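PR domain zinc finger protein 2 (Homo sapiens, PDB 2QPW) methylates a lysine of the histone H3 tail, using S-adenosyl-L-methionine, an activity of the whole zinc-finger protein, of which this chain is the PR (SET-related) methyltransferase domain. Local coordinates at residues Ala12-Ala17 against Thr41-Trp46; Phe34-Asp39 against Tyr102-Cys107. All coordinates share one frame; numbering follows the deposited sequence.

Contact 1: residues Ala12-Ala17 against Thr41-Trp46; sequences ATETLA and TRIGVW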
loop_
_atom_site.group_PDB
_atom_site.type_symbol
_atom_site.label_atom_id
_atom_site.label_comp_id
_atom_site.label_asym_id
_atom_site.label_seq_id
_atom_site.Cartn_x
_atom_site.Cartn_y
_atom_site.Cartn_z
ATOM N N ALA A 12 -13.354 0.442 15.260
ATOM C CA ALA A 12 -12.043 1.116 15.251
ATOM C C ALA A 12 -11.955 2.138 14.099
ATOM O O ALA A 12 -12.433 1.878 12.987
ATOM C CB ALA A 12 -10.925 0.064 15.121
ATOM N N THR A 13 -11.379 3.302 14.375
ATOM C CA THR A 13 -11.153 4.316 13.340
ATOM C C THR A 13 -9.703 4.810 13.386
ATOM O O THR A 13 -9.171 5.081 14.474
ATOM C CB THR A 13 -12.107 5.522 13.514
ATOM O OG1 THR A 13 -13.473 5.071 13.483
ATOM C CG2 THR A 13 -11.898 6.536 12.403
ATOM N N GLU A 14 -9.063 4.929 12.219
ATOM C CA GLU A 14 -7.711 5.476 12.123
ATOM C C GLU A 14 -7.790 6.846 11.462
ATOM O O GLU A 14 -8.253 6.946 10.311
ATOM C CB GLU A 14 -6.865 4.531 11.262
ATOM C CG GLU A 14 -5.432 4.943 11.040
ATOM C CD GLU A 14 -4.791 4.049 9.983
ATOM O OE1 GLU A 14 -5.231 4.087 8.800
ATOM O OE2 GLU A 14 -3.878 3.271 10.364
ATOM N N THR A 15 -7.334 7.897 12.159
ATOM C CA THR A 15 -7.347 9.272 11.612
ATOM C C THR A 15 -5.952 9.837 11.288
ATOM O O THR A 15 -4.952 9.211 11.631
ATOM C CB THR A 15 -8.094 10.241 12.555
ATOM O OG1 THR A 15 -7.221 10.629 13.635
ATOM C CG2 THR A 15 -9.335 9.546 13.112
ATOM N N LEU A 16 -5.878 11.001 10.623
ATOM C CA LEU A 16 -4.563 11.611 10.343
ATOM C C LEU A 16 -3.758 11.880 11.617
ATOM O O LEU A 16 -2.515 11.767 11.630
ATOM C CB LEU A 16 -4.654 12.888 9.474
ATOM C CG LEU A 16 -4.868 12.763 7.979
ATOM C CD1 LEU A 16 -5.154 14.154 7.358
ATOM C CD2 LEU A 16 -3.664 12.075 7.272
ATOM N N ALA A 17 -4.468 12.210 12.698
ATOM C CA ALA A 17 -3.812 12.452 13.977
ATOM C C ALA A 17 -2.976 11.275 14.466
ATOM O O ALA A 17 -2.009 11.503 15.187
ATOM C CB ALA A 17 -4.837 12.873 15.040
ATOM N N THR A 41 -12.873 4.469 7.164
ATOM C CA THR A 41 -12.464 4.272 8.588
ATOM C C THR A 41 -10.935 4.162 8.726
ATOM O O THR A 41 -10.395 4.081 9.865
ATOM C CB THR A 41 -13.148 3.041 9.264
ATOM O OG1 THR A 41 -12.592 1.825 8.742
ATOM C CG2 THR A 41 -14.681 3.090 9.074
ATOM N N ARG A 42 -10.239 4.164 7.576
ATOM C CA ARG A 42 -8.751 4.177 7.556
ATOM C C ARG A 42 -8.117 5.275 6.679
ATOM O O ARG A 42 -8.794 5.891 5.834
ATOM C CB ARG A 42 -8.155 2.778 7.256
ATOM C CG ARG A 42 -8.531 2.131 5.952
ATOM C CD ARG A 42 -7.631 0.908 5.646
ATOM N NE ARG A 42 -6.319 1.373 5.149
ATOM C CZ ARG A 42 -5.375 0.606 4.598
ATOM N NH1 ARG A 42 -4.238 1.162 4.183
ATOM N NH2 ARG A 42 -5.564 -0.687 4.419
ATOM N N ILE A 43 -6.828 5.544 6.908
ATOM C CA ILE A 43 -6.099 6.518 6.114
ATOM C C ILE A 43 -5.646 5.854 4.827
ATOM O O ILE A 43 -5.259 4.674 4.837
ATOM C CB ILE A 43 -4.904 7.132 6.925
ATOM C CG1 ILE A 43 -5.448 7.961 8.115
ATOM C CG2 ILE A 43 -3.991 7.941 6.028
ATOM C CD1 ILE A 43 -6.452 9.120 7.676
ATOM N N GLY A 44 -5.717 6.610 3.728
ATOM C CA GLY A 44 -5.230 6.172 2.405
ATOM C C GLY A 44 -4.280 7.229 1.804
ATOM O O GLY A 44 -3.870 8.164 2.496
ATOM N N VAL A 45 -3.867 7.018 0.540
ATOM C CA VAL A 45 -2.879 7.863 -0.145
ATOM C C VAL A 45 -3.499 8.374 -1.443
ATOM O O VAL A 45 -4.117 7.598 -2.169
ATOM C CB VAL A 45 -1.590 7.049 -0.502
ATOM C CG1 VAL A 45 -0.515 7.946 -1.076
ATOM C CG2 VAL A 45 -1.063 6.296 0.775
ATOM N N TRP A 46 -3.309 9.667 -1.713
ATOM C CA TRP A 46 -3.951 10.369 -2.851
ATOM C C TRP A 46 -2.958 11.164 -3.671
ATOM O O TRP A 46 -2.012 11.736 -3.130
ATOM C CB TRP A 46 -5.045 11.340 -2.359
ATOM C CG TRP A 46 -6.161 10.678 -1.612
ATOM C CD1 TRP A 46 -6.121 10.231 -0.338
ATOM C CD2 TRP A 46 -7.496 10.432 -2.088
ATOM N NE1 TRP A 46 -7.342 9.688 0.027
ATOM C CE2 TRP A 46 -8.203 9.793 -1.034
ATOM C CE3 TRP A 46 -8.149 10.645 -3.316
ATOM C CZ2 TRP A 46 -9.568 9.387 -1.152
ATOM C CZ3 TRP A 46 -9.521 10.249 -3.443
ATOM C CH2 TRP A 46 -10.194 9.604 -2.361
HETATM O O HOH W 1 -4.212 2.591 6.805
#
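Glu14 OE1 is gripped from two directions: the backbone N of Ile43 donates to it at 2.9 Å, nearly straight (170°), and water 1 donates at 2.7 Å. The amide meets the anti lone pair of OE1, the one turned away from OE2. Water 1 gives its other hydrogen to Ile43 O, so one carboxylate oxygen serves both the N-H and, through the water, the C=O of the same residue. The side chain reaches this place by leaving its backbone with CG anti to N (chi1 179°) and staying extended through CD. OE2 makes a salt bridge with Arg101, and the side chain of Glu14 also rests on Tyr102. Beside the Glu14 side chain runs Arg42, pointing the same way, its guanidinium plane almost perpendicular to the carboxylate (88°) and Arg42 NE 4.7 Å from Glu14 OE1, not in contact; together with the Arg101 salt bridge its charge would probably favour the carboxylate form. The backbone N of Glu14 donates to Thr41 O at 2.8 Å. On the apolar side, CD1 of Ile43 packs against the backbone at Thr15 and Leu16, 3.5 Å from Leu16 N, and the Leu16 side chain crosses that of Ile43 at about a right angle. An extended N-terminal arm is thus laid against the entry to strand 43-47, in the two-stranded antiparallel 31-35/43-47 hairpin of the SET-type fold.

Contact 2: residues Phe34-Asp39 against Tyr102-Cys107; sequences FPSAVD and YVNWAC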
loop_
_atom_site.group_PDB
_atom_site.type_symbol
_atom_site.label_atom_id
_atom_site.label_comp_id
_atom_site.label_asym_id
_atom_site.label_seq_id
_atom_site.Cartn_x
_atom_site.Cartn_y
_atom_site.Cartn_z
ATOM N N PHE A 34 -4.685 10.994 3.491
ATOM C CA PHE A 34 -6.037 11.516 3.674
ATOM C C PHE A 34 -6.963 10.319 3.786
ATOM O O PHE A 34 -6.677 9.284 3.171
ATOM C CB PHE A 34 -6.450 12.418 2.470
ATOM C CG PHE A 34 -7.590 13.354 2.785
ATOM C CD1 PHE A 34 -7.394 14.447 3.622
ATOM C CD2 PHE A 34 -8.865 13.090 2.308
ATOM C CE1 PHE A 34 -8.447 15.279 3.957
ATOM C CE2 PHE A 34 -9.931 13.938 2.625
ATOM C CZ PHE A 34 -9.713 15.020 3.457
ATOM N N PRO A 35 -8.071 10.417 4.587
ATOM C CA PRO A 35 -8.992 9.256 4.660
ATOM C C PRO A 35 -9.282 8.543 3.309
ATOM O O PRO A 35 -9.509 9.219 2.282
ATOM C CB PRO A 35 -10.267 9.878 5.271
ATOM C CG PRO A 35 -9.738 10.921 6.185
ATOM C CD PRO A 35 -8.503 11.508 5.493
ATOM N N SER A 36 -9.255 7.205 3.296
ATOM C CA SER A 36 -9.463 6.423 2.066
ATOM C C SER A 36 -10.926 6.523 1.629
ATOM O O SER A 36 -11.782 6.590 2.485
ATOM C CB SER A 36 -9.164 4.942 2.324
ATOM O OG SER A 36 -9.325 4.195 1.121
ATOM N N ALA A 37 -11.204 6.583 0.335
ATOM C CA ALA A 37 -12.616 6.521 -0.132
ATOM C C ALA A 37 -13.103 5.071 -0.197
ATOM O O ALA A 37 -14.320 4.794 -0.078
ATOM C CB ALA A 37 -12.755 7.196 -1.520
ATOM N N VAL A 38 -12.172 4.144 -0.420
ATOM C CA VAL A 38 -12.486 2.691 -0.393
ATOM C C VAL A 38 -12.935 2.197 1.012
ATOM O O VAL A 38 -13.865 1.406 1.110
ATOM C CB VAL A 38 -11.310 1.839 -0.981
ATOM C CG1 VAL A 38 -11.606 0.377 -0.901
ATOM C CG2 VAL A 38 -11.078 2.199 -2.447
ATOM N N ASP A 39 -12.298 2.692 2.084
ATOM C CA ASP A 39 -12.649 2.403 3.479
ATOM C C ASP A 39 -12.381 3.679 4.282
ATOM O O ASP A 39 -11.255 3.958 4.685
ATOM C CB ASP A 39 -11.855 1.205 4.029
ATOM C CG ASP A 39 -12.168 0.903 5.500
ATOM O OD1 ASP A 39 -12.998 1.613 6.118
ATOM O OD2 ASP A 39 -11.578 -0.054 6.051
ATOM N N TYR A 102 0.126 2.844 4.019
ATOM C CA TYR A 102 -1.211 3.468 3.936
ATOM C C TYR A 102 -1.892 3.353 2.558
ATOM O O TYR A 102 -3.075 3.728 2.424
ATOM C CB TYR A 102 -1.101 4.934 4.383
ATOM C CG TYR A 102 -0.754 5.048 5.851
ATOM C CD1 TYR A 102 -1.763 5.041 6.812
ATOM C CD2 TYR A 102 0.595 5.113 6.293
ATOM C CE1 TYR A 102 -1.475 5.112 8.190
ATOM C CE2 TYR A 102 0.899 5.164 7.672
ATOM C CZ TYR A 102 -0.136 5.190 8.602
ATOM O OH TYR A 102 0.119 5.257 9.942
ATOM N N VAL A 103 -1.172 2.869 1.530
ATOM C CA VAL A 103 -1.803 2.608 0.204
ATOM C C VAL A 103 -2.788 1.426 0.324
ATOM O O VAL A 103 -2.387 0.254 0.590
ATOM C CB VAL A 103 -0.744 2.304 -0.882
ATOM C CG1 VAL A 103 -1.390 1.899 -2.229
ATOM C CG2 VAL A 103 0.241 3.489 -1.040
ATOM N N ASN A 104 -4.073 1.725 0.166
ATOM C CA ASN A 104 -5.098 0.694 0.261
ATOM C C ASN A 104 -5.093 -0.260 -0.942
ATOM O O ASN A 104 -4.551 0.059 -1.994
ATOM C CB ASN A 104 -6.485 1.337 0.445
ATOM C CG ASN A 104 -7.462 0.445 1.215
ATOM O OD1 ASN A 104 -7.145 -0.703 1.578
ATOM N ND2 ASN A 104 -8.679 0.967 1.449
ATOM N N TRP A 105 -5.723 -1.440 -0.784
ATOM C CA TRP A 105 -5.808 -2.427 -1.856
ATOM C C TRP A 105 -7.089 -2.199 -2.692
ATOM O O TRP A 105 -8.172 -1.928 -2.142
ATOM C CB TRP A 105 -5.887 -3.832 -1.248
ATOM C CG TRP A 105 -4.626 -4.332 -0.657
ATOM C CD1 TRP A 105 -4.095 -4.007 0.578
ATOM C CD2 TRP A 105 -3.707 -5.241 -1.263
ATOM N NE1 TRP A 105 -2.907 -4.676 0.769
ATOM C CE2 TRP A 105 -2.647 -5.440 -0.342
ATOM C CE3 TRP A 105 -3.689 -5.933 -2.482
ATOM C CZ2 TRP A 105 -1.587 -6.327 -0.600
ATOM C CZ3 TRP A 105 -2.645 -6.819 -2.730
ATOM C CH2 TRP A 105 -1.594 -6.975 -1.812
ATOM N N ALA A 106 -6.957 -2.349 -4.013
ATOM C CA ALA A 106 -8.091 -2.367 -4.914
ATOM C C ALA A 106 -8.937 -3.606 -4.615
ATOM O O ALA A 106 -8.401 -4.615 -4.164
ATOM C CB ALA A 106 -7.595 -2.384 -6.334
ATOM N N CYS A 107 -10.261 -3.495 -4.801
ATOM C CA CYS A 107 -11.184 -4.630 -4.618
ATOM C C CYS A 107 -11.217 -5.447 -5.867
ATOM O O CYS A 107 -11.702 -4.954 -6.918
ATOM C CB CYS A 107 -12.608 -4.138 -4.339
ATOM S SG CYS A 107 -12.746 -3.453 -2.759
#
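Val38 and Asn104 meet at a slant, the valine presenting its CB and CG1 to the amide nitrogen of the asparagine; Val38 CB lies 3.7 Å from Asn104 ND2. The same nitrogen donates a long, weak hydrogen bond to Ser36 OG at 3.3 Å, fairly straight at 162°. Ser36 carries OG anti to its own N (chi1 -178°), which sends the hydroxyl toward Asn104 while also placing it near the amides that follow: Val38 N and Asp39 N each make a weak bond to OG. The hydroxyl therefore sits at the centre of the turn 36-39, and its stronger partner is the carboxylate of Glu136, which also takes the backbone N of Ala37. At the other end of the Asn104 amide, OD1 folds back on its own chain and receives Trp105 N at 2.9 Å. That donor stands above the carbonyl plane, 40° out of it and not on a lone pair; the N-H is also bent away from a straight line to OD1. The amide is held only loosely, and the bonds described belong to one of two conformers of Asn104. Leu138 touches the side chains of both Val38 and Asn104. The indole of Trp105 turns away from the 34-39 loop to meet the rings of Trp77 and Tyr141, its NE1 bonded to Val74 O. The arrangement is a loop-to-strand packing in the PR domain: the turn joining strands 31-35 and 43-47 packs against residues 104-107, which lead into the mixed sheet of this SET-type fold, Asn104 and Ala106 both forming backbone hydrogen bonds with Val139.

In the fold
Contacts 1 and 2 have centres about 9 Å apart, on the same side of the chain's centre, and their segments alternate in sequence: 12-17, 34-39, 41-46, 102-107. They meet at the two-stranded antiparallel sheet, since contact 2 uses the turn after strand 31-35, and contact 1 the approach to strand 43-47 and its first residue. Backbone pairing of Ser36 with Arg42 and of Phe34 with Gly44 joins them directly, and Arg42 reaches from contact 1 toward Asn104 and Tyr102. In this PR domain the N-terminal arm thus packs on one part of the small hairpin and residues 104-107, which lead into the mixed sheet, on another.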